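Local coordinates for GCN5-related N-acetyltransferase (Ralstonia eutropha JMP134, PDB 2Q0Y), which belongs to the GCN5-related N-acetyltransferase family and therefore probably transfers an acyl group, as related acetyltransferases do, at residues 21-26 with 31-36; 51-56 with 89-94; 125-130 with 144-149. All coordinates share one frame; numbering follows the deposited sequence.

Contact 1 of 3, residues 21-26 with 31-36; sequences AMFREA and LTLAAM
The Phe23 ring is met obliquely by Leu33 CD2 and by the selenium of Met36, a selenomethionine; one face is filled from its own helix by the methyl CE of Met22, also selenomethionine, 3.4 Å above the ring centre. Met36 SE is 5.3 Å from the ring centroid and 55° off the ring normal, an oblique Met-aromatic contact whose nearest approach is 4.4 Å, SE to Phe23 CE2. His78 of the second subunit adds an edge-to-face ring contact. The helices 12-25 and 30-50 that carry these residues form the antiparallel helical hairpin which precedes strand 54-60 in this GNAT fold: their short segments run at 160° with axes 10.4 Å apart. Leu33 bridges much of that spacing with both its methyls. CD2 reaches Phe23 CB at 3.6 Å, and CD1 lies 3.6 Å from the backbone N of Arg24. With Leu33 CG anti to the carbonyl carbon (chi1 -58°) and CD1 anti to CA, the methyl pair faces the neighbouring helix. Arg24 contributes through its backbone and CB, whereas the rest of its chain, bent at chi3, turns off from Leu33.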
loop_
_atom_site.group_PDB
_atom_site.type_symbol
_atom_site.label_atom_id
_atom_site.label_comp_id
_atom_site.label_asym_id
_atom_site.label_seq_id
_atom_site.Cartn_x
_atom_site.Cartn_y
_atom_site.Cartn_z
ATOM N N ALA A 21 14.883 -11.196 10.000
ATOM C CA ALA A 21 14.653 -12.654 10.124
ATOM C C ALA A 21 13.444 -13.101 9.285
ATOM O O ALA A 21 13.511 -14.116 8.590
ATOM C CB ALA A 21 14.480 -13.069 11.598
HETATM N N MSE A 22 12.360 -12.333 9.358
HETATM C CA MSE A 22 11.140 -12.583 8.580
HETATM C C MSE A 22 11.433 -12.629 7.076
HETATM O O MSE A 22 11.048 -13.566 6.380
HETATM C CB MSE A 22 10.094 -11.506 8.894
HETATM C CG MSE A 22 8.830 -11.559 8.067
HETATM SE SE MSE A 22 7.764 -9.947 8.201
HETATM C CE MSE A 22 8.901 -8.756 7.134
ATOM N N PHE A 23 12.129 -11.613 6.573
ATOM C CA PHE A 23 12.475 -11.583 5.149
ATOM C C PHE A 23 13.499 -12.639 4.748
ATOM O O PHE A 23 13.417 -13.200 3.651
ATOM C CB PHE A 23 12.981 -10.191 4.751
ATOM C CG PHE A 23 11.897 -9.155 4.552
ATOM C CD1 PHE A 23 10.816 -9.403 3.708
ATOM C CD2 PHE A 23 11.986 -7.916 5.171
ATOM C CE1 PHE A 23 9.855 -8.443 3.488
ATOM C CE2 PHE A 23 11.015 -6.955 4.964
ATOM C CZ PHE A 23 9.951 -7.222 4.118
ATOM N N ARG A 24 14.478 -12.917 5.602
ATOM C CA ARG A 24 15.486 -13.921 5.284
ATOM C C ARG A 24 14.814 -15.271 5.159
ATOM O O ARG A 24 15.056 -16.021 4.212
ATOM C CB ARG A 24 16.555 -13.977 6.368
ATOM C CG ARG A 24 17.640 -15.007 6.140
ATOM C CD ARG A 24 18.706 -14.930 7.231
ATOM N NE ARG A 24 18.119 -15.074 8.568
ATOM C CZ ARG A 24 18.562 -14.476 9.677
ATOM N NH1 ARG A 24 19.639 -13.687 9.657
ATOM N NH2 ARG A 24 17.923 -14.675 10.830
ATOM N N GLU A 25 13.940 -15.575 6.113
ATOM C CA GLU A 25 13.259 -16.871 6.123
ATOM C C GLU A 25 12.299 -16.992 4.934
ATOM O O GLU A 25 12.040 -18.099 4.453
ATOM C CB GLU A 25 12.561 -17.116 7.476
ATOM C CG GLU A 25 13.533 -17.528 8.600
ATOM C CD GLU A 25 12.918 -17.492 10.010
ATOM O OE1 GLU A 25 11.685 -17.586 10.096
ATOM O OE2 GLU A 25 13.665 -17.385 11.019
ATOM N N ALA A 26 11.803 -15.867 4.444
ATOM C CA ALA A 26 10.940 -15.835 3.269
ATOM C C ALA A 26 11.734 -15.887 1.949
ATOM O O ALA A 26 11.142 -15.908 0.876
ATOM C CB ALA A 26 10.086 -14.615 3.295
ATOM N N LEU A 31 22.146 -10.042 1.114
ATOM C CA LEU A 31 22.826 -8.808 0.775
ATOM C C LEU A 31 21.836 -7.639 0.635
ATOM O O LEU A 31 22.127 -6.507 1.016
ATOM C CB LEU A 31 23.645 -9.015 -0.499
ATOM C CG LEU A 31 24.765 -8.034 -0.763
ATOM C CD1 LEU A 31 25.706 -7.952 0.429
ATOM C CD2 LEU A 31 25.505 -8.466 -2.027
ATOM N N THR A 32 20.666 -7.913 0.085
ATOM C CA THR A 32 19.651 -6.907 -0.014
ATOM C C THR A 32 19.170 -6.483 1.389
ATOM O O THR A 32 18.940 -5.302 1.643
ATOM C CB THR A 32 18.493 -7.443 -0.876
ATOM O OG1 THR A 32 19.036 -7.932 -2.113
ATOM C CG2 THR A 32 17.478 -6.378 -1.154
ATOM N N LEU A 33 19.034 -7.443 2.299
ATOM C CA LEU A 33 18.619 -7.130 3.678
ATOM C C LEU A 33 19.710 -6.347 4.393
ATOM O O LEU A 33 19.408 -5.500 5.234
ATOM C CB LEU A 33 18.265 -8.396 4.462
ATOM C CG LEU A 33 17.141 -9.226 3.805
ATOM C CD1 LEU A 33 16.909 -10.525 4.565
ATOM C CD2 LEU A 33 15.877 -8.419 3.699
ATOM N N ALA A 34 20.968 -6.610 4.036
ATOM C CA ALA A 34 22.093 -5.895 4.615
ATOM C C ALA A 34 22.052 -4.433 4.158
ATOM O O ALA A 34 22.323 -3.514 4.940
ATOM C CB ALA A 34 23.394 -6.542 4.218
ATOM N N ALA A 35 21.693 -4.220 2.898
ATOM C CA ALA A 35 21.561 -2.859 2.350
ATOM C C ALA A 35 20.405 -2.087 2.982
ATOM O O ALA A 35 20.467 -0.854 3.130
ATOM C CB ALA A 35 21.399 -2.911 0.854
HETATM N N MSE A 36 19.347 -2.807 3.332
HETATM C CA MSE A 36 18.167 -2.242 3.979
HETATM C C MSE A 36 18.371 -1.889 5.447
HETATM O O MSE A 36 17.625 -1.079 6.011
HETATM C CB MSE A 36 17.019 -3.264 3.892
HETATM C CG MSE A 36 15.702 -2.786 4.447
HETATM SE SE MSE A 36 14.470 -4.277 4.615
HETATM C CE MSE A 36 15.343 -5.114 6.089
#

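Contact 2 of 3, residues 51-56 with 89-94; sequences GSYFGW and YILNLY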
loop_
_atom_site.group_PDB
_atom_site.type_symbol
_atom_site.label_atom_id
_atom_site.label_comp_id
_atom_site.label_asym_id
_atom_site.label_seq_id
_atom_site.Cartn_x
_atom_site.Cartn_y
_atom_site.Cartn_z
ATOM N N GLY A 51 5.000 7.213 17.945
ATOM C CA GLY A 51 3.885 6.276 17.954
ATOM C C GLY A 51 3.292 5.918 16.615
ATOM O O GLY A 51 2.336 5.144 16.556
ATOM N N SER A 52 3.817 6.472 15.528
ATOM C CA SER A 52 3.282 6.141 14.211
ATOM C C SER A 52 3.618 4.701 13.816
ATOM O O SER A 52 2.964 4.133 12.944
ATOM C CB SER A 52 3.712 7.152 13.144
ATOM O OG SER A 52 5.097 7.272 13.043
ATOM N N TYR A 53 4.659 4.119 14.427
ATOM C CA TYR A 53 4.878 2.680 14.400
ATOM C C TYR A 53 4.616 2.140 15.782
ATOM O O TYR A 53 5.310 2.494 16.743
ATOM C CB TYR A 53 6.312 2.337 13.972
ATOM C CG TYR A 53 6.567 0.858 13.761
ATOM C CD1 TYR A 53 6.779 -0.002 14.830
ATOM C CD2 TYR A 53 6.588 0.308 12.487
ATOM C CE1 TYR A 53 6.995 -1.357 14.618
ATOM C CE2 TYR A 53 6.794 -1.035 12.274
ATOM C CZ TYR A 53 7.020 -1.868 13.345
ATOM O OH TYR A 53 7.243 -3.214 13.166
ATOM N N PHE A 54 3.603 1.288 15.877
ATOM C CA PHE A 54 3.172 0.749 17.148
ATOM C C PHE A 54 3.152 -0.778 16.990
ATOM O O PHE A 54 3.421 -1.311 15.924
ATOM C CB PHE A 54 1.805 1.328 17.546
ATOM C CG PHE A 54 1.267 0.781 18.856
ATOM C CD1 PHE A 54 1.867 1.106 20.072
ATOM C CD2 PHE A 54 0.165 -0.087 18.869
ATOM C CE1 PHE A 54 1.374 0.584 21.291
ATOM C CE2 PHE A 54 -0.322 -0.615 20.080
ATOM C CZ PHE A 54 0.295 -0.274 21.289
ATOM N N GLY A 55 2.886 -1.491 18.066
ATOM C CA GLY A 55 2.743 -2.924 17.968
ATOM C C GLY A 55 2.826 -3.585 19.310
ATOM O O GLY A 55 2.699 -2.928 20.362
ATOM N N TRP A 56 3.091 -4.888 19.274
ATOM C CA TRP A 56 3.013 -5.704 20.464
ATOM C C TRP A 56 4.149 -6.705 20.450
ATOM O O TRP A 56 4.587 -7.146 19.375
ATOM C CB TRP A 56 1.672 -6.445 20.498
ATOM C CG TRP A 56 0.456 -5.572 20.341
ATOM C CD1 TRP A 56 -0.237 -5.313 19.185
ATOM C CD2 TRP A 56 -0.214 -4.855 21.377
ATOM N NE1 TRP A 56 -1.301 -4.468 19.446
ATOM C CE2 TRP A 56 -1.300 -4.169 20.784
ATOM C CE3 TRP A 56 0.009 -4.711 22.747
ATOM C CZ2 TRP A 56 -2.171 -3.365 21.527
ATOM C CZ3 TRP A 56 -0.865 -3.924 23.490
ATOM C CH2 TRP A 56 -1.930 -3.255 22.879
ATOM N N TYR A 89 -2.245 -0.896 8.496
ATOM C CA TYR A 89 -1.177 -1.661 7.867
ATOM C C TYR A 89 -0.467 -2.496 8.938
ATOM O O TYR A 89 -0.073 -1.968 9.977
ATOM C CB TYR A 89 -0.180 -0.746 7.123
ATOM C CG TYR A 89 0.852 -1.557 6.368
ATOM C CD1 TYR A 89 0.448 -2.466 5.388
ATOM C CD2 TYR A 89 2.208 -1.435 6.620
ATOM C CE1 TYR A 89 1.352 -3.241 4.706
ATOM C CE2 TYR A 89 3.134 -2.221 5.925
ATOM C CZ TYR A 89 2.696 -3.131 4.974
ATOM O OH TYR A 89 3.583 -3.944 4.241
ATOM N N ILE A 90 -0.348 -3.788 8.684
ATOM C CA ILE A 90 0.337 -4.716 9.574
ATOM C C ILE A 90 1.633 -5.141 8.904
ATOM O O ILE A 90 1.656 -5.444 7.712
ATOM C CB ILE A 90 -0.550 -5.953 9.901
ATOM C CG1 ILE A 90 -1.817 -5.495 10.627
ATOM C CG2 ILE A 90 0.228 -6.992 10.723
ATOM C CD1 ILE A 90 -2.798 -6.582 10.922
ATOM N N LEU A 91 2.710 -5.155 9.679
ATOM C CA LEU A 91 4.018 -5.528 9.172
ATOM C C LEU A 91 4.906 -6.123 10.260
ATOM O O LEU A 91 4.630 -5.986 11.464
ATOM C CB LEU A 91 4.728 -4.332 8.510
ATOM C CG LEU A 91 5.229 -3.188 9.384
ATOM C CD1 LEU A 91 6.198 -2.292 8.625
ATOM C CD2 LEU A 91 4.096 -2.363 9.992
ATOM N N ASN A 92 5.974 -6.786 9.815
ATOM C CA ASN A 92 7.007 -7.320 10.698
ATOM C C ASN A 92 6.543 -8.336 11.738
ATOM O O ASN A 92 7.140 -8.442 12.806
ATOM C CB ASN A 92 7.762 -6.186 11.412
ATOM C CG ASN A 92 8.530 -5.307 10.464
ATOM O OD1 ASN A 92 8.972 -5.755 9.409
ATOM N ND2 ASN A 92 8.694 -4.041 10.832
ATOM N N LEU A 93 5.519 -9.126 11.415
ATOM C CA LEU A 93 5.154 -10.263 12.265
ATOM C C LEU A 93 6.249 -11.316 12.182
ATOM O O LEU A 93 6.527 -11.862 11.100
ATOM C CB LEU A 93 3.817 -10.875 11.839
ATOM C CG LEU A 93 3.414 -12.144 12.628
ATOM C CD1 LEU A 93 3.314 -11.879 14.120
ATOM C CD2 LEU A 93 2.116 -12.718 12.124
ATOM N N TYR A 94 6.861 -11.596 13.328
ATOM C CA TYR A 94 7.900 -12.612 13.425
ATOM C C TYR A 94 7.689 -13.390 14.708
ATOM O O TYR A 94 7.483 -12.795 15.775
ATOM C CB TYR A 94 9.305 -12.026 13.411
ATOM C CG TYR A 94 10.364 -13.115 13.369
ATOM C CD1 TYR A 94 10.594 -13.844 12.191
ATOM C CD2 TYR A 94 11.094 -13.456 14.502
ATOM C CE1 TYR A 94 11.543 -14.850 12.151
ATOM C CE2 TYR A 94 12.033 -14.468 14.482
ATOM C CZ TYR A 94 12.260 -15.172 13.296
ATOM O OH TYR A 94 13.200 -16.170 13.282
#
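Tyr53 spans to Leu91 and Asn92 across one side of the central GNAT sheet. Strands 54-60 and 86-95 are not neighbours, since strand 63-74 runs between them, so this is a side-chain contact without backbone pairing. The tight part is small and entirely buried. Tyr53 has CG anti to its backbone N (chi1 -173°), which carries its ring across to strand 86-95, and the isobutyl group of Leu91 gathers round one ring carbon: Tyr53 CE2 is 3.8 Å from Leu91 CD2 and 3.9 Å from Leu91 CD1. CD1 lies at the ring edge, in its plane, while CD2 approaches obliquely. Val15 of helix 12-25 and Leu44 of helix 30-50 also pack on Tyr53, placing the phenol between the helical hairpin and the sheet.

The looser side begins at Gly51, exposed and the first residue past the preceding helix, with positive phi. Phe54 and Trp56 are partly exposed and pack instead against helix 104-118; Phe54 CE2 sits 3.5 Å above the Trp56 ring plane, offset toward its rim.

Asn92 has left-handed backbone angles within strand 86-95, an interruption consistent with the distortion that GNAT enzymes place in this strand near the acetyl-CoA site; the next residue's backbone N, that of Leu93, bonds an unidentified ligand. The Asn92 amide is held from both ends, its OD1 accepting from Arg19 NH1 and its NH2 donating to the phenol. That second bond is nearly straight: Asn92 ND2 to Tyr53 OH is 2.9 Å, with 167° at the hydrogen, and the phenol oxygen lies almost in the amide plane.

Contact 3 of 3, residues 125-130 with 144-149; sequences VLHATE and TTEMSK. With MG (magnesium ion), chain C; MG (magnesium ion), chain B.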
loop_
_atom_site.group_PDB
_atom_site.type_symbol
_atom_site.label_atom_id
_atom_site.label_comp_id
_atom_site.label_asym_id
_atom_site.label_seq_id
_atom_site.Cartn_x
_atom_site.Cartn_y
_atom_site.Cartn_z
ATOM N N VAL A 125 -4.607 -3.679 5.534
ATOM C CA VAL A 125 -3.860 -4.475 4.565
ATOM C C VAL A 125 -2.553 -4.948 5.191
ATOM O O VAL A 125 -2.126 -4.441 6.222
ATOM C CB VAL A 125 -3.566 -3.705 3.247
ATOM C CG1 VAL A 125 -4.865 -3.333 2.510
ATOM C CG2 VAL A 125 -2.739 -2.476 3.507
ATOM N N LEU A 126 -1.959 -5.963 4.574
ATOM C CA LEU A 126 -0.655 -6.498 4.972
ATOM C C LEU A 126 -0.027 -7.099 3.728
ATOM O O LEU A 126 -0.732 -7.346 2.755
ATOM C CB LEU A 126 -0.809 -7.555 6.089
ATOM C CG LEU A 126 -1.648 -8.820 5.866
ATOM C CD1 LEU A 126 -0.936 -9.891 5.029
ATOM C CD2 LEU A 126 -2.058 -9.402 7.211
ATOM N N HIS A 127 1.284 -7.321 3.742
ATOM C CA HIS A 127 1.938 -8.073 2.675
ATOM C C HIS A 127 2.425 -9.382 3.254
ATOM O O HIS A 127 3.260 -9.398 4.170
ATOM C CB HIS A 127 3.073 -7.272 2.067
ATOM C CG HIS A 127 2.609 -6.078 1.299
ATOM N ND1 HIS A 127 2.546 -4.821 1.853
ATOM C CD2 HIS A 127 2.189 -5.947 0.019
ATOM C CE1 HIS A 127 2.110 -3.963 0.947
ATOM N NE2 HIS A 127 1.871 -4.625 -0.170
ATOM N N ALA A 128 1.854 -10.474 2.767
ATOM C CA ALA A 128 2.078 -11.778 3.371
ATOM C C ALA A 128 3.375 -12.401 2.886
ATOM O O ALA A 128 3.862 -12.074 1.810
ATOM C CB ALA A 128 0.931 -12.693 3.066
ATOM N N THR A 129 3.954 -13.262 3.717
ATOM C CA THR A 129 4.917 -14.243 3.261
ATOM C C THR A 129 4.109 -15.509 2.949
ATOM O O THR A 129 2.996 -15.691 3.467
ATOM C CB THR A 129 5.932 -14.577 4.359
ATOM O OG1 THR A 129 5.228 -15.100 5.489
ATOM C CG2 THR A 129 6.710 -13.338 4.785
ATOM N N GLU A 130 4.668 -16.399 2.135
ATOM C CA GLU A 130 3.989 -17.660 1.793
ATOM C C GLU A 130 3.698 -18.480 3.053
ATOM O O GLU A 130 2.688 -19.185 3.135
ATOM C CB GLU A 130 4.834 -18.485 0.810
ATOM N N THR A 144 -5.508 -9.177 -2.471
ATOM C CA THR A 144 -5.912 -7.977 -3.182
ATOM C C THR A 144 -5.428 -8.031 -4.629
ATOM O O THR A 144 -4.790 -8.984 -5.052
ATOM C CB THR A 144 -5.408 -6.684 -2.535
ATOM O OG1 THR A 144 -4.019 -6.468 -2.851
ATOM C CG2 THR A 144 -5.619 -6.702 -1.024
ATOM N N THR A 145 -5.751 -6.985 -5.373
ATOM C CA THR A 145 -5.349 -6.861 -6.768
ATOM C C THR A 145 -4.062 -6.045 -6.950
ATOM O O THR A 145 -3.752 -5.632 -8.075
ATOM C CB THR A 145 -6.459 -6.188 -7.602
ATOM O OG1 THR A 145 -6.709 -4.870 -7.094
ATOM C CG2 THR A 145 -7.729 -6.992 -7.569
ATOM N N GLU A 146 -3.285 -5.883 -5.883
ATOM C CA GLU A 146 -2.044 -5.135 -5.984
ATOM C C GLU A 146 -1.049 -5.813 -6.910
ATOM O O GLU A 146 -0.903 -7.041 -6.916
ATOM C CB GLU A 146 -1.426 -4.929 -4.603
ATOM C CG GLU A 146 -0.264 -3.961 -4.626
ATOM C CD GLU A 146 0.373 -3.784 -3.284
ATOM O OE1 GLU A 146 1.004 -4.720 -2.771
ATOM O OE2 GLU A 146 0.228 -2.690 -2.737
HETATM N N MSE A 147 -0.367 -4.988 -7.696
HETATM C CA MSE A 147 0.716 -5.422 -8.539
HETATM C C MSE A 147 1.861 -4.440 -8.362
HETATM O O MSE A 147 1.657 -3.304 -7.930
HETATM C CB MSE A 147 0.278 -5.472 -10.014
HETATM C CG MSE A 147 -0.948 -6.351 -10.264
HETATM SE SE MSE A 147 -1.498 -6.358 -12.096
HETATM C CE MSE A 147 -0.149 -7.515 -12.794
ATOM N N SER A 148 3.060 -4.883 -8.713
ATOM C CA SER A 148 4.261 -4.097 -8.517
ATOM C C SER A 148 5.209 -4.196 -9.703
ATOM O O SER A 148 5.128 -5.132 -10.513
ATOM C CB SER A 148 4.980 -4.543 -7.240
ATOM O OG SER A 148 5.573 -5.841 -7.374
ATOM N N LYS A 149 6.117 -3.219 -9.788
ATOM C CA LYS A 149 7.133 -3.188 -10.811
ATOM C C LYS A 149 8.364 -2.395 -10.348
ATOM O O LYS A 149 8.227 -1.291 -9.816
ATOM C CB LYS A 149 6.582 -2.564 -12.090
ATOM C CG LYS A 149 7.547 -2.564 -13.241
ATOM C CD LYS A 149 6.964 -1.949 -14.493
ATOM C CE LYS A 149 7.942 -2.009 -15.631
ATOM N NZ LYS A 149 7.367 -1.472 -16.910
HETATM MG MG MG C . 0.299 -2.894 -0.597
HETATM MG MG MG B . -1.391 -1.972 -1.731
HETATM O O HOH W 1 0.239 -0.849 -0.003
HETATM O O HOH W 2 -0.519 -0.396 -0.593
#
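His127 and Glu146 meet at a magnesium site, their side chains crossing at about a right angle while imidazole and carboxylate planes lie 13° apart, nearly coplanar. Glu146 is extended as far as CD, with CG anti to its backbone N (chi1 -170°), and this carries the carboxylate to the edge of the imidazole. His127 CG lies beside its backbone N, anti to the carbonyl carbon (chi1 -68°), which brings NE2 round to the metal. His127 NE2 is 2.4 Å from the chain C magnesium, and Glu146 OE2 is 2.1 Å from the same ion. Glu146 OE1 lies 2.7 Å from His127 NE2, but NE2 spends its lone pair on the metal, so this is not a hydrogen bond; OE1 instead bonds Thr144 OG1 of the second subunit. A second magnesium, of chain B, is 2.0 Å from Glu146 OE2, too near the first for their simultaneous presence to be other than doubtful.

The ring's rotation is set from two sides, NE2 on the metal and ND1 hydrogen-bonded to Tyr89 OH. Thr144 OG1 accepts from the Glu146 backbone N at 3.2 Å, an ST turn.

His127 and Glu146 of the second subunit complete the metal site. Strand 123-127 lies beside 86-95, Leu126 and Ala128 pack on Tyr136 of helix 133-138, and both segments form antiparallel ladders with the second subunit, continuing the sheet between chains.

The three contacts follow in series along the chain, their centres about 17 Å apart pairwise. Contact 1 joins helices 12-25 and 30-50, and helix 30-50 leads into strand 54-60 of contact 2. Strand 86-95 is the common element: Tyr94 bonds Glu25 of contact 1 at 2.6 Å (Tyr94 OH to Glu25 OE2), while Ile90 N pairs with Val125 O of contact 3 at 3.1 Å, because strand 123-127 is its parallel neighbour. Contacts 1 and 3 meet more lightly, through Ala26 CB and Thr129 CG2 at 3.9 Å. Together they run from the helical hairpin through the buried sheet to the metal-bridged dimer interface, and contacts 1 and 3 both touch the second subunit.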